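Local coordinates for protein regulator of chromosome condensation (Saccharomyces cerevisiae, PDB 3OF7) that promotes exchange of GDP for GTP on the small GTPase Gsp1p as a guanine nucleotide exchange factor, binds chromatin and supports nuclear transport, at residues 157-162 with 173-178; 211-216 with 265-270; 182-187 with 226-231; 99-104 with 134-139; 72-77 with 441-446. All coordinates share one frame; numbering follows the deposited sequence.

Contact 1: 157-162 with 173-178; sequences DNMSCA and GTFRCN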
# COMPACT_ATOMS: atom_id res chain seq x y z
N ASP A 157 -1.10 -5.00 -8.25
CA ASP A 157 -1.59 -6.38 -8.36
C ASP A 157 -0.62 -7.23 -9.18
O ASP A 157 -0.29 -8.36 -8.79
CB ASP A 157 -2.98 -6.43 -8.98
CG ASP A 157 -4.10 -6.28 -7.96
OD1 ASP A 157 -3.88 -5.70 -6.86
OD2 ASP A 157 -5.22 -6.73 -8.27
N ASN A 158 -0.12 -6.66 -10.28
CA ASN A 158 0.58 -7.42 -11.33
C ASN A 158 1.94 -6.82 -11.76
O ASN A 158 2.64 -7.40 -12.60
CB ASN A 158 -0.33 -7.55 -12.56
CG ASN A 158 -1.71 -8.13 -12.23
OD1 ASN A 158 -2.74 -7.44 -12.29
ND2 ASN A 158 -1.72 -9.41 -11.87
N MET A 159 2.31 -5.66 -11.20
CA MET A 159 3.59 -5.02 -11.53
C MET A 159 4.42 -4.66 -10.31
O MET A 159 3.91 -4.57 -9.19
CB MET A 159 3.47 -3.86 -12.56
CG MET A 159 3.08 -2.47 -12.07
SD MET A 159 4.24 -1.32 -11.28
CE MET A 159 5.43 -0.86 -12.55
N SER A 160 5.71 -4.48 -10.55
CA SER A 160 6.66 -4.23 -9.49
C SER A 160 7.56 -3.08 -9.92
O SER A 160 7.81 -2.90 -11.11
CB SER A 160 7.50 -5.48 -9.26
OG SER A 160 6.70 -6.52 -8.73
N CYS A 161 8.02 -2.32 -8.94
CA CYS A 161 8.83 -1.14 -9.21
C CYS A 161 9.86 -0.93 -8.11
O CYS A 161 9.57 -1.12 -6.93
CB CYS A 161 7.94 0.09 -9.35
SG CYS A 161 8.82 1.56 -9.96
N ALA A 162 11.07 -0.56 -8.51
CA ALA A 162 12.12 -0.18 -7.56
C ALA A 162 12.66 1.18 -7.94
O ALA A 162 13.06 1.41 -9.09
CB ALA A 162 13.25 -1.22 -7.56
N GLY A 173 6.69 -6.96 -14.65
CA GLY A 173 5.32 -7.47 -14.53
C GLY A 173 4.47 -6.94 -15.66
O GLY A 173 4.93 -6.88 -16.81
N THR A 174 3.23 -6.55 -15.35
CA THR A 174 2.31 -6.01 -16.35
C THR A 174 1.18 -5.24 -15.69
O THR A 174 1.06 -5.25 -14.46
CB THR A 174 1.71 -7.14 -17.26
OG1 THR A 174 1.15 -6.56 -18.44
CG2 THR A 174 0.62 -7.94 -16.52
N PHE A 175 0.37 -4.55 -16.49
CA PHE A 175 -0.89 -3.99 -16.01
C PHE A 175 -2.06 -4.73 -16.62
O PHE A 175 -2.13 -4.92 -17.85
CB PHE A 175 -1.02 -2.49 -16.33
CG PHE A 175 0.14 -1.67 -15.86
CD1 PHE A 175 1.11 -1.24 -16.76
CD2 PHE A 175 0.27 -1.33 -14.51
CE1 PHE A 175 2.21 -0.46 -16.32
CE2 PHE A 175 1.36 -0.56 -14.07
CZ PHE A 175 2.33 -0.13 -14.98
N ARG A 176 -2.98 -5.16 -15.76
CA ARG A 176 -4.25 -5.67 -16.22
C ARG A 176 -5.29 -4.56 -16.30
O ARG A 176 -5.05 -3.42 -15.90
CB ARG A 176 -4.75 -6.79 -15.30
CG ARG A 176 -4.00 -8.11 -15.46
CD ARG A 176 -4.61 -9.17 -14.55
NE ARG A 176 -3.81 -10.39 -14.54
CZ ARG A 176 -3.95 -11.39 -15.41
NH1 ARG A 176 -4.87 -11.34 -16.36
NH2 ARG A 176 -3.16 -12.46 -15.31
N CYS A 177 -6.44 -4.90 -16.87
CA CYS A 177 -7.59 -4.03 -16.93
C CYS A 177 -8.82 -4.91 -16.68
O CYS A 177 -8.69 -6.10 -16.41
CB CYS A 177 -7.66 -3.37 -18.31
SG CYS A 177 -7.71 -4.56 -19.65
N ASN A 178 -10.01 -4.32 -16.79
CA ASN A 178 -11.26 -5.02 -16.46
C ASN A 178 -11.41 -6.40 -17.11
O ASN A 178 -11.99 -7.32 -16.52
CB ASN A 178 -12.48 -4.15 -16.80
CG ASN A 178 -12.54 -2.86 -15.98
OD1 ASN A 178 -11.84 -2.71 -14.98
ND2 ASN A 178 -13.38 -1.93 -16.41
O HOH W 1 -0.35 -4.17 -12.31

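Contact 2: 211-216 with 265-270; sequences PGKDHI and GENHCF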
# COMPACT_ATOMS: atom_id res chain seq x y z
N PRO A 211 1.81 2.88 -5.64
CA PRO A 211 1.16 1.83 -6.44
C PRO A 211 -0.34 1.72 -6.22
O PRO A 211 -0.83 1.87 -5.10
CB PRO A 211 1.84 0.55 -5.95
CG PRO A 211 2.25 0.85 -4.54
CD PRO A 211 2.58 2.32 -4.51
N GLY A 212 -1.07 1.49 -7.30
CA GLY A 212 -2.49 1.16 -7.19
C GLY A 212 -2.71 -0.30 -7.48
O GLY A 212 -1.85 -1.13 -7.19
N LYS A 213 -3.86 -0.62 -8.07
CA LYS A 213 -4.16 -1.99 -8.48
C LYS A 213 -3.51 -2.32 -9.82
O LYS A 213 -2.80 -3.31 -9.94
CB LYS A 213 -5.68 -2.20 -8.57
CG LYS A 213 -6.09 -3.57 -9.10
CD LYS A 213 -7.59 -3.62 -9.38
CE LYS A 213 -8.01 -4.99 -9.90
NZ LYS A 213 -8.01 -6.03 -8.83
N ASP A 214 -3.76 -1.48 -10.82
CA ASP A 214 -3.16 -1.67 -12.15
C ASP A 214 -2.67 -0.36 -12.76
O ASP A 214 -2.76 -0.13 -13.97
CB ASP A 214 -4.12 -2.42 -13.09
CG ASP A 214 -4.12 -3.92 -12.85
OD1 ASP A 214 -3.06 -4.56 -12.98
OD2 ASP A 214 -5.21 -4.48 -12.55
N HIS A 215 -2.15 0.50 -11.88
CA HIS A 215 -1.47 1.72 -12.27
C HIS A 215 -0.48 2.05 -11.17
O HIS A 215 -0.59 1.54 -10.05
CB HIS A 215 -2.47 2.88 -12.40
CG HIS A 215 -3.02 3.32 -11.09
ND1 HIS A 215 -2.49 4.36 -10.36
CD2 HIS A 215 -4.04 2.83 -10.35
CE1 HIS A 215 -3.17 4.51 -9.24
NE2 HIS A 215 -4.12 3.60 -9.21
N ILE A 216 0.47 2.92 -11.48
CA ILE A 216 1.41 3.41 -10.50
C ILE A 216 1.62 4.90 -10.73
O ILE A 216 1.62 5.37 -11.89
CB ILE A 216 2.74 2.57 -10.52
CG1 ILE A 216 3.74 3.07 -9.46
CG2 ILE A 216 3.34 2.53 -11.94
CD1 ILE A 216 4.95 2.14 -9.27
N GLY A 265 -4.97 4.43 -3.70
CA GLY A 265 -5.78 3.23 -3.51
C GLY A 265 -5.73 2.40 -4.79
O GLY A 265 -4.86 2.61 -5.64
N GLU A 266 -6.67 1.46 -4.94
CA GLU A 266 -6.64 0.58 -6.10
C GLU A 266 -6.87 1.35 -7.41
O GLU A 266 -6.07 1.25 -8.35
CB GLU A 266 -7.63 -0.57 -5.94
CG GLU A 266 -7.18 -1.54 -4.85
CD GLU A 266 -7.88 -2.89 -4.88
OE1 GLU A 266 -8.69 -3.15 -5.80
OE2 GLU A 266 -7.60 -3.69 -3.97
N ASN A 267 -7.95 2.13 -7.44
CA ASN A 267 -8.35 2.87 -8.63
C ASN A 267 -8.62 4.35 -8.35
O ASN A 267 -9.25 5.05 -9.16
CB ASN A 267 -9.59 2.21 -9.26
CG ASN A 267 -9.33 0.79 -9.70
OD1 ASN A 267 -8.35 0.51 -10.41
ND2 ASN A 267 -10.20 -0.13 -9.30
N HIS A 268 -8.16 4.82 -7.20
CA HIS A 268 -8.24 6.24 -6.85
C HIS A 268 -6.94 6.67 -6.20
O HIS A 268 -6.16 5.83 -5.73
CB HIS A 268 -9.44 6.54 -5.93
CG HIS A 268 -9.39 5.84 -4.61
ND1 HIS A 268 -9.28 6.53 -3.41
CD2 HIS A 268 -9.44 4.53 -4.28
CE1 HIS A 268 -9.26 5.67 -2.41
NE2 HIS A 268 -9.36 4.45 -2.91
N CYS A 269 -6.70 7.98 -6.18
CA CYS A 269 -5.37 8.50 -5.87
C CYS A 269 -5.43 9.76 -5.03
O CYS A 269 -6.45 10.45 -5.00
CB CYS A 269 -4.63 8.80 -7.18
SG CYS A 269 -4.62 7.46 -8.37
N PHE A 270 -4.32 10.05 -4.37
CA PHE A 270 -4.19 11.23 -3.52
C PHE A 270 -2.90 11.97 -3.80
O PHE A 270 -1.86 11.35 -4.09
CB PHE A 270 -4.23 10.84 -2.05
CG PHE A 270 -5.55 10.33 -1.60
CD1 PHE A 270 -6.52 11.20 -1.15
CD2 PHE A 270 -5.83 8.96 -1.67
CE1 PHE A 270 -7.76 10.74 -0.75
CE2 PHE A 270 -7.07 8.49 -1.26
CZ PHE A 270 -8.03 9.37 -0.81
O HOH W 2 -9.28 -5.79 -6.05

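Contact 3: 182-187 with 226-231; sequences LGFYQD and FAWGNG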
# COMPACT_ATOMS: atom_id res chain seq x y z
N LEU A 182 -3.69 -5.60 -20.13
CA LEU A 182 -3.52 -4.40 -20.96
C LEU A 182 -2.13 -4.47 -21.59
O LEU A 182 -2.01 -4.52 -22.82
CB LEU A 182 -3.70 -3.11 -20.15
CG LEU A 182 -3.54 -1.76 -20.88
CD1 LEU A 182 -4.37 -1.73 -22.18
CD2 LEU A 182 -3.91 -0.57 -19.99
N GLY A 183 -1.10 -4.53 -20.75
CA GLY A 183 0.29 -4.58 -21.21
C GLY A 183 1.21 -3.90 -20.22
O GLY A 183 0.78 -3.48 -19.13
N PHE A 184 2.48 -3.79 -20.58
CA PHE A 184 3.47 -3.23 -19.67
C PHE A 184 3.97 -1.87 -20.16
O PHE A 184 3.82 -0.86 -19.46
CB PHE A 184 4.62 -4.22 -19.47
CG PHE A 184 5.76 -3.70 -18.63
CD1 PHE A 184 5.63 -3.61 -17.24
CD2 PHE A 184 6.96 -3.32 -19.22
CE1 PHE A 184 6.69 -3.13 -16.45
CE2 PHE A 184 8.02 -2.84 -18.45
CZ PHE A 184 7.89 -2.75 -17.06
N TYR A 185 4.56 -1.83 -21.35
CA TYR A 185 5.09 -0.56 -21.87
C TYR A 185 4.67 -0.32 -23.32
O TYR A 185 5.02 -1.09 -24.21
CB TYR A 185 6.61 -0.52 -21.74
CG TYR A 185 7.20 0.86 -21.87
CD1 TYR A 185 7.71 1.31 -23.09
CD2 TYR A 185 7.26 1.73 -20.78
CE1 TYR A 185 8.26 2.58 -23.22
CE2 TYR A 185 7.81 3.01 -20.90
CZ TYR A 185 8.31 3.42 -22.13
OH TYR A 185 8.86 4.67 -22.29
N GLN A 186 3.89 0.74 -23.53
CA GLN A 186 3.34 1.09 -24.84
C GLN A 186 2.82 -0.16 -25.57
O GLN A 186 2.13 -0.99 -24.96
CB GLN A 186 4.38 1.89 -25.65
CG GLN A 186 4.78 3.19 -24.96
CD GLN A 186 5.90 3.95 -25.66
OE1 GLN A 186 6.73 3.36 -26.35
NE2 GLN A 186 5.92 5.26 -25.46
N ASP A 187 3.15 -0.28 -26.85
CA ASP A 187 2.79 -1.48 -27.61
C ASP A 187 4.04 -2.32 -27.84
O ASP A 187 4.10 -3.16 -28.75
CB ASP A 187 2.12 -1.10 -28.94
CG ASP A 187 1.11 -2.13 -29.41
OD1 ASP A 187 1.10 -3.26 -28.88
N PHE A 226 3.35 11.80 -12.17
CA PHE A 226 3.23 11.03 -13.39
C PHE A 226 2.43 9.78 -13.09
O PHE A 226 2.51 9.24 -11.98
CB PHE A 226 4.61 10.62 -13.90
CG PHE A 226 5.51 11.78 -14.16
CD1 PHE A 226 6.20 12.39 -13.12
CD2 PHE A 226 5.64 12.30 -15.44
CE1 PHE A 226 7.03 13.49 -13.36
CE2 PHE A 226 6.46 13.40 -15.70
CZ PHE A 226 7.16 13.99 -14.66
N ALA A 227 1.66 9.33 -14.07
CA ALA A 227 0.87 8.11 -13.90
C ALA A 227 1.13 7.16 -15.06
O ALA A 227 1.44 7.59 -16.18
CB ALA A 227 -0.60 8.46 -13.77
N TRP A 228 1.02 5.86 -14.78
CA TRP A 228 1.32 4.80 -15.74
C TRP A 228 0.47 3.57 -15.45
O TRP A 228 0.41 3.11 -14.30
CB TRP A 228 2.82 4.47 -15.65
CG TRP A 228 3.37 3.37 -16.55
CD1 TRP A 228 2.93 3.00 -17.80
CD2 TRP A 228 4.53 2.57 -16.28
NE1 TRP A 228 3.73 1.99 -18.30
CE2 TRP A 228 4.71 1.71 -17.39
CE3 TRP A 228 5.42 2.48 -15.20
CZ2 TRP A 228 5.75 0.77 -17.45
CZ3 TRP A 228 6.46 1.55 -15.26
CH2 TRP A 228 6.61 0.70 -16.37
N GLY A 229 -0.20 3.05 -16.48
CA GLY A 229 -0.93 1.79 -16.37
C GLY A 229 -2.35 1.88 -16.90
O GLY A 229 -2.63 2.69 -17.80
N ASN A 230 -3.24 1.07 -16.35
CA ASN A 230 -4.65 1.13 -16.73
C ASN A 230 -5.28 2.46 -16.36
O ASN A 230 -4.90 3.07 -15.36
CB ASN A 230 -5.43 -0.03 -16.11
CG ASN A 230 -6.83 -0.20 -16.72
OD1 ASN A 230 -7.01 -0.02 -17.92
ND2 ASN A 230 -7.81 -0.54 -15.88
N GLY A 231 -6.23 2.93 -17.17
CA GLY A 231 -6.83 4.24 -16.97
C GLY A 231 -8.34 4.27 -17.04
O GLY A 231 -8.93 5.35 -17.14

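Contact 4: 99-104 with 134-139; sequences LGRDTS and AKIPRE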
# COMPACT_ATOMS: atom_id res chain seq x y z
N LEU A 99 7.19 -11.23 -9.92
CA LEU A 99 8.27 -11.55 -8.98
C LEU A 99 9.65 -11.16 -9.52
O LEU A 99 10.61 -11.07 -8.74
CB LEU A 99 8.25 -13.03 -8.57
CG LEU A 99 6.95 -13.60 -7.98
CD1 LEU A 99 7.23 -14.99 -7.42
CD2 LEU A 99 6.37 -12.69 -6.90
N GLY A 100 9.74 -10.96 -10.83
CA GLY A 100 11.00 -10.54 -11.47
C GLY A 100 12.12 -11.55 -11.39
O GLY A 100 13.30 -11.19 -11.40
N ARG A 101 11.74 -12.83 -11.29
CA ARG A 101 12.71 -13.92 -11.16
C ARG A 101 12.12 -15.23 -11.67
O ARG A 101 10.90 -15.40 -11.70
CB ARG A 101 13.19 -14.07 -9.70
CG ARG A 101 12.09 -14.39 -8.69
CD ARG A 101 12.65 -14.44 -7.27
NE ARG A 101 11.61 -14.69 -6.27
CZ ARG A 101 11.17 -15.90 -5.92
NH1 ARG A 101 11.68 -16.99 -6.48
NH2 ARG A 101 10.23 -16.02 -5.00
N ASP A 102 12.99 -16.14 -12.08
CA ASP A 102 12.58 -17.42 -12.66
C ASP A 102 11.99 -18.35 -11.60
O ASP A 102 12.67 -18.71 -10.64
CB ASP A 102 13.78 -18.09 -13.35
CG ASP A 102 13.39 -19.31 -14.17
OD1 ASP A 102 14.30 -19.99 -14.67
OD2 ASP A 102 12.17 -19.60 -14.31
N THR A 103 10.72 -18.71 -11.76
CA THR A 103 10.05 -19.65 -10.86
C THR A 103 9.51 -20.87 -11.60
O THR A 103 8.64 -21.59 -11.08
CB THR A 103 8.89 -18.98 -10.05
OG1 THR A 103 7.94 -18.39 -10.94
CG2 THR A 103 9.43 -17.92 -9.09
N SER A 104 10.02 -21.11 -12.81
CA SER A 104 9.54 -22.21 -13.65
C SER A 104 10.06 -23.57 -13.20
O SER A 104 10.91 -23.65 -12.31
CB SER A 104 9.91 -21.97 -15.12
OG SER A 104 11.32 -21.88 -15.29
N ALA A 134 12.64 -15.26 -2.08
CA ALA A 134 14.00 -15.42 -2.58
C ALA A 134 14.44 -14.14 -3.27
O ALA A 134 13.60 -13.32 -3.68
CB ALA A 134 14.09 -16.62 -3.54
N LYS A 135 15.76 -13.98 -3.43
CA LYS A 135 16.31 -12.77 -4.01
C LYS A 135 16.23 -12.77 -5.53
O LYS A 135 16.49 -13.80 -6.16
CB LYS A 135 17.77 -12.57 -3.59
CG LYS A 135 17.94 -12.11 -2.14
CD LYS A 135 19.41 -11.98 -1.74
CE LYS A 135 20.02 -13.34 -1.39
NZ LYS A 135 21.46 -13.22 -0.99
N ILE A 136 15.87 -11.62 -6.09
CA ILE A 136 16.06 -11.35 -7.51
C ILE A 136 17.57 -11.24 -7.72
O ILE A 136 18.26 -10.58 -6.94
CB ILE A 136 15.34 -10.04 -7.94
CG1 ILE A 136 13.82 -10.18 -7.78
CG2 ILE A 136 15.70 -9.64 -9.38
CD1 ILE A 136 13.04 -8.90 -8.07
N PRO A 137 18.10 -11.90 -8.77
CA PRO A 137 19.54 -11.81 -9.03
C PRO A 137 20.03 -10.36 -9.07
O PRO A 137 19.40 -9.50 -9.68
CB PRO A 137 19.68 -12.48 -10.40
CG PRO A 137 18.61 -13.50 -10.40
CD PRO A 137 17.44 -12.86 -9.68
N ARG A 138 21.15 -10.12 -8.39
CA ARG A 138 21.69 -8.78 -8.26
C ARG A 138 22.02 -8.14 -9.61
O ARG A 138 21.90 -6.92 -9.77
CB ARG A 138 22.93 -8.82 -7.37
CG ARG A 138 23.20 -7.54 -6.67
CD ARG A 138 24.22 -7.71 -5.56
NE ARG A 138 24.62 -6.40 -5.09
CZ ARG A 138 24.01 -5.73 -4.12
NH1 ARG A 138 22.96 -6.27 -3.50
NH2 ARG A 138 24.45 -4.54 -3.76
N GLU A 139 22.40 -8.97 -10.57
CA GLU A 139 22.77 -8.52 -11.91
C GLU A 139 21.58 -7.91 -12.64
O GLU A 139 21.76 -7.11 -13.54
CB GLU A 139 23.36 -9.66 -12.75
CG GLU A 139 24.35 -10.55 -12.01
CD GLU A 139 23.67 -11.73 -11.32
OE1 GLU A 139 23.15 -12.62 -12.04
OE2 GLU A 139 23.68 -11.78 -10.07

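Contact 5: 72-77 with 441-446; sequences FAVGGM and GQFSVS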
# COMPACT_ATOMS: atom_id res chain seq x y z
N PHE A 72 9.59 -3.35 2.95
CA PHE A 72 8.81 -4.19 2.06
C PHE A 72 7.63 -3.43 1.47
O PHE A 72 7.21 -2.41 2.02
CB PHE A 72 8.37 -5.51 2.74
CG PHE A 72 7.55 -5.31 3.99
CD1 PHE A 72 6.18 -5.06 3.91
CD2 PHE A 72 8.15 -5.38 5.25
CE1 PHE A 72 5.41 -4.87 5.06
CE2 PHE A 72 7.39 -5.20 6.42
CZ PHE A 72 6.01 -4.94 6.31
N ALA A 73 7.14 -3.91 0.33
CA ALA A 73 6.03 -3.27 -0.37
C ALA A 73 5.08 -4.37 -0.75
O ALA A 73 5.47 -5.30 -1.47
CB ALA A 73 6.53 -2.51 -1.62
N VAL A 74 3.86 -4.29 -0.25
CA VAL A 74 2.87 -5.36 -0.45
C VAL A 74 1.93 -4.95 -1.58
O VAL A 74 1.30 -3.91 -1.52
CB VAL A 74 2.06 -5.63 0.84
CG1 VAL A 74 1.08 -6.79 0.62
CG2 VAL A 74 2.99 -5.93 2.02
N GLY A 75 1.85 -5.79 -2.61
CA GLY A 75 0.90 -5.59 -3.71
C GLY A 75 -0.31 -6.49 -3.56
O GLY A 75 -0.51 -7.12 -2.51
N GLY A 76 -1.13 -6.57 -4.60
CA GLY A 76 -2.37 -7.34 -4.54
C GLY A 76 -2.14 -8.82 -4.29
O GLY A 76 -2.78 -9.40 -3.41
N MET A 77 -1.22 -9.41 -5.06
CA MET A 77 -0.97 -10.85 -5.03
C MET A 77 0.53 -11.17 -4.90
O MET A 77 0.93 -12.33 -5.03
CB MET A 77 -1.57 -11.53 -6.27
CG MET A 77 -3.10 -11.48 -6.36
SD MET A 77 -3.78 -12.17 -7.89
N GLY A 441 -4.45 -8.09 -1.29
CA GLY A 441 -5.85 -8.43 -1.55
C GLY A 441 -6.48 -9.22 -0.42
O GLY A 441 -7.60 -8.92 0.02
N GLN A 442 -5.76 -10.24 0.06
CA GLN A 442 -6.30 -11.20 1.03
C GLN A 442 -5.34 -11.51 2.18
O GLN A 442 -5.51 -12.52 2.87
CB GLN A 442 -6.67 -12.52 0.32
CG GLN A 442 -7.67 -12.38 -0.83
CD GLN A 442 -8.18 -13.72 -1.35
OE1 GLN A 442 -7.65 -14.78 -1.01
NE2 GLN A 442 -9.23 -13.68 -2.17
N PHE A 443 -4.36 -10.65 2.40
CA PHE A 443 -3.28 -10.95 3.34
C PHE A 443 -2.60 -9.67 3.81
O PHE A 443 -2.80 -8.60 3.22
CB PHE A 443 -2.25 -11.90 2.69
CG PHE A 443 -1.36 -11.23 1.65
CD1 PHE A 443 -1.86 -10.87 0.41
CD2 PHE A 443 -0.01 -10.98 1.94
CE1 PHE A 443 -1.03 -10.25 -0.56
CE2 PHE A 443 0.83 -10.37 0.99
CZ PHE A 443 0.32 -10.00 -0.26
N SER A 444 -1.80 -9.79 4.87
CA SER A 444 -1.05 -8.66 5.42
C SER A 444 0.37 -9.08 5.80
O SER A 444 0.65 -10.27 5.98
CB SER A 444 -1.77 -8.11 6.65
OG SER A 444 -3.15 -7.87 6.39
N VAL A 445 1.26 -8.10 5.89
CA VAL A 445 2.66 -8.34 6.25
C VAL A 445 3.06 -7.26 7.24
O VAL A 445 2.65 -6.10 7.10
CB VAL A 445 3.60 -8.27 5.01
CG1 VAL A 445 5.06 -8.51 5.42
CG2 VAL A 445 3.17 -9.27 3.93
N SER A 446 3.86 -7.63 8.24
CA SER A 446 4.42 -6.65 9.16
C SER A 446 5.92 -6.90 9.40
O SER A 446 6.44 -7.97 9.11
CB SER A 446 3.66 -6.62 10.49
OG SER A 446 3.86 -7.84 11.19
O HOH W 3 -4.20 -11.44 -2.31

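Contact 1: 157-162 with 173-178
G173 sits opposite M159 as a non-hydrogen-bonded antiparallel pair. Glycine suits this place because a CB would run into the backbone of N158 and M159. Next, T174 N donates to N158 O over 2.9 Å, approaching from above the carbonyl plane. Water 1 gives to T174 O at 2.8 Å and accepts from N158 N at 3.2 Å, linking the two backbones. The threonine hydroxyl turns to K190 O. F175 receives M159 beside its ring: M159 CG reaches F175 CE2 at 3.3 Å, and M159 SD lies 5.1 Å from the centroid of the F175 ring in an oblique Met-aromatic contact. A flexible methionine fits: CG lies between the backbone N and the carbonyl carbon (chi1 83°), and the chain bends at its next two torsions to run alongside the ring. R176 then runs its extended aliphatic part across the amide end of N158 at about a right angle, the two planes 67° apart. The pair belongs to the hairpin of strands 159-164 and 169-177 in one propeller blade. Strand 215-220 of the next blade packs on M159 through I216, while D214 OD1 accepts a hydrogen bond from R176 N, and W228 meets F175 edge-to-face.

Contact 2: 211-216 with 265-270
K213 N donates to E266 O at 2.9 Å, in the carbonyl plane and on a lone pair, nearly straight at 168°. Beside this bond K213 and E266 pack CB to CB at 3.7 Å. The same carbonyl oxygen lies at the edge of the H215 ring, with H215 NE2 3.2 Å away. C269 SG approaches the neighbouring H215 CE1 obliquely at 3.4 Å. Imidazole suits the place, its outer atoms reaching both the carbonyl and the thiol; its CG lies between the backbone N and the carbonyl carbon (chi1 70°). Replacing H215 by alanine would probably leave C269 SG facing a gap and take away the ring edge beside the E266 carbonyl. Both segments are the turns that link the first two strands of neighbouring blades in the seven-bladed propeller of the RCC1 family. Each turn is closed by a glycine, G212 N bonding H215 O and G265 N bonding H268 O; a side chain on either glycine would strike the histidine of its own turn. Farther out, water 2 accepts from K213 NZ while donating to E266 OE1. D157 holds K213 NZ in a salt bridge, and S386 OG is hydrogen-bonded to E266 OE2.

Contact 3: 182-187 with 226-231
W228 of one propeller blade lodges against F184 and Y185 of the blade before it, so this is a seam between neighbours in the RCC1 propeller. The aromatic contact is edge-to-face: the six-membered ring of W228 directs its edge at the face of F184, with centroids 5.2 Å apart and planes at 62°. W228 CZ2 lies over the centre of the F184 ring. With CG anti to the backbone N (chi1 179°), the indole reaches out from strand 225-229. Y185 is met differently, its CD2 edge touching W228 CZ2 at 3.8 Å. Tryptophan suits the spot because one wide ring system reaches both partners and still offers an N-H. That polar group gives a weak, bent bond, W228 NE1 to F184 O at 3.1 Å, and a second weak one to L249 O. In the backbone, L182 and G183 both face F175 in a classic beta bulge; G183, like G229, has a large positive phi that would jam a CB against the preceding carbonyl. A looser van der Waals contact sets L182 beside N230, whose amide is fixed by Q232 and R245: L182 CD2 rests 3.8 Å from N230 CA.

Contact 4: 99-104 with 134-139
R101 lays one face of its guanidinium on the methyl of A134, with A134 CB 3.8 Å from R101 CZ and over the centre of the plane. Alanine is well suited, small enough to let the flat group settle on it. The arginine leaves its backbone with chi1 of 61°, CG between the backbone N and the carbonyl carbon, and then runs straight from CG to NE past the A134 carbonyl. Its far end is gripped by two backbone carbonyls, S90 O and L129 O, both bonded to NH2; these bonds fix the plane's tilt against A134. I136 uses its two branches separately. With chi1 of -65° CG1 is anti to the carbonyl carbon and carries CD1 to within 3.3 Å of L99 O, while I136 CG2 comes 3.5 Å from G100 O. The beta-branched residue thus spreads along two successive peptide groups. G100 fits the bend by its positive phi, and a CB there would press on I136 CD1. The loop 99-104 is thereby held against the blade's outermost strand, 134-135, which pairs with strand 88-92 through A134 and S90, while helix 128-131 packs on L99 and T103.

Contact 5: 72-77 with 441-446
Strands 72-74 and 443-446 run nearly antiparallel, at 169° with axes 8.3 Å apart, too far to pair, and only where the turns converge do the backbones bond, G441 N giving to G76 O at 3.0 Å on an in-plane lone pair. Water 3 also donates to G76 O, at 2.7 Å, so two donors hold one carbonyl oxygen. The glycine G441 keeps this approach possible, since a CB would crowd G76 O. Between the strands the side chains interleave. V445 CG1 sits over one face of F72, 3.8 Å from the centroid of the F72 ring, in a CH-pi contact. The rim of the same ring reaches the backbone beyond, F72 CZ lying 3.6 Å from V445 O. An alanine in place of F72 is likely to leave V445 CG1 without its aromatic face and open a gap beside S446. V74 divides its branches: CG1, anti to the backbone N (chi1 -178°), touches F443 CZ at 3.4 Å, while V74 CG2 meets V445 CB at 3.8 Å. F443 presents its edge to G76 O, its CE1 3.5 Å from that oxygen. Such interleaving of apolar side chains between adjacent sheets is characteristic of a beta-propeller, and here it joins the blade that begins with strand 69-74 to the one in which 30-34 pairs with 443-450, the "velcro" closure of the ring.

Overall arrangement
From the N terminus, 72-77 opens contact 5, which closes only at 441-446 near the end of the propeller and so encloses the other four. Contact 4 is a local loop of the second repeat, pinning 99-104 on 134-139. Contact 1 then closes a hairpin before the next pair begins. Contacts 3 and 2 cross: 182-187 and 211-216 start in turn, and 226-231 and 265-270 answer in the same order, stitching three successive blades together. Contacts 1, 2 and 3 touch one another, sharing the D157–K213 salt bridge, the F175–L182 strand pairing and the I216–W228 pairing. Contact 1 also packs on contact 5 through D157 and G76, whereas contact 4 lies apart.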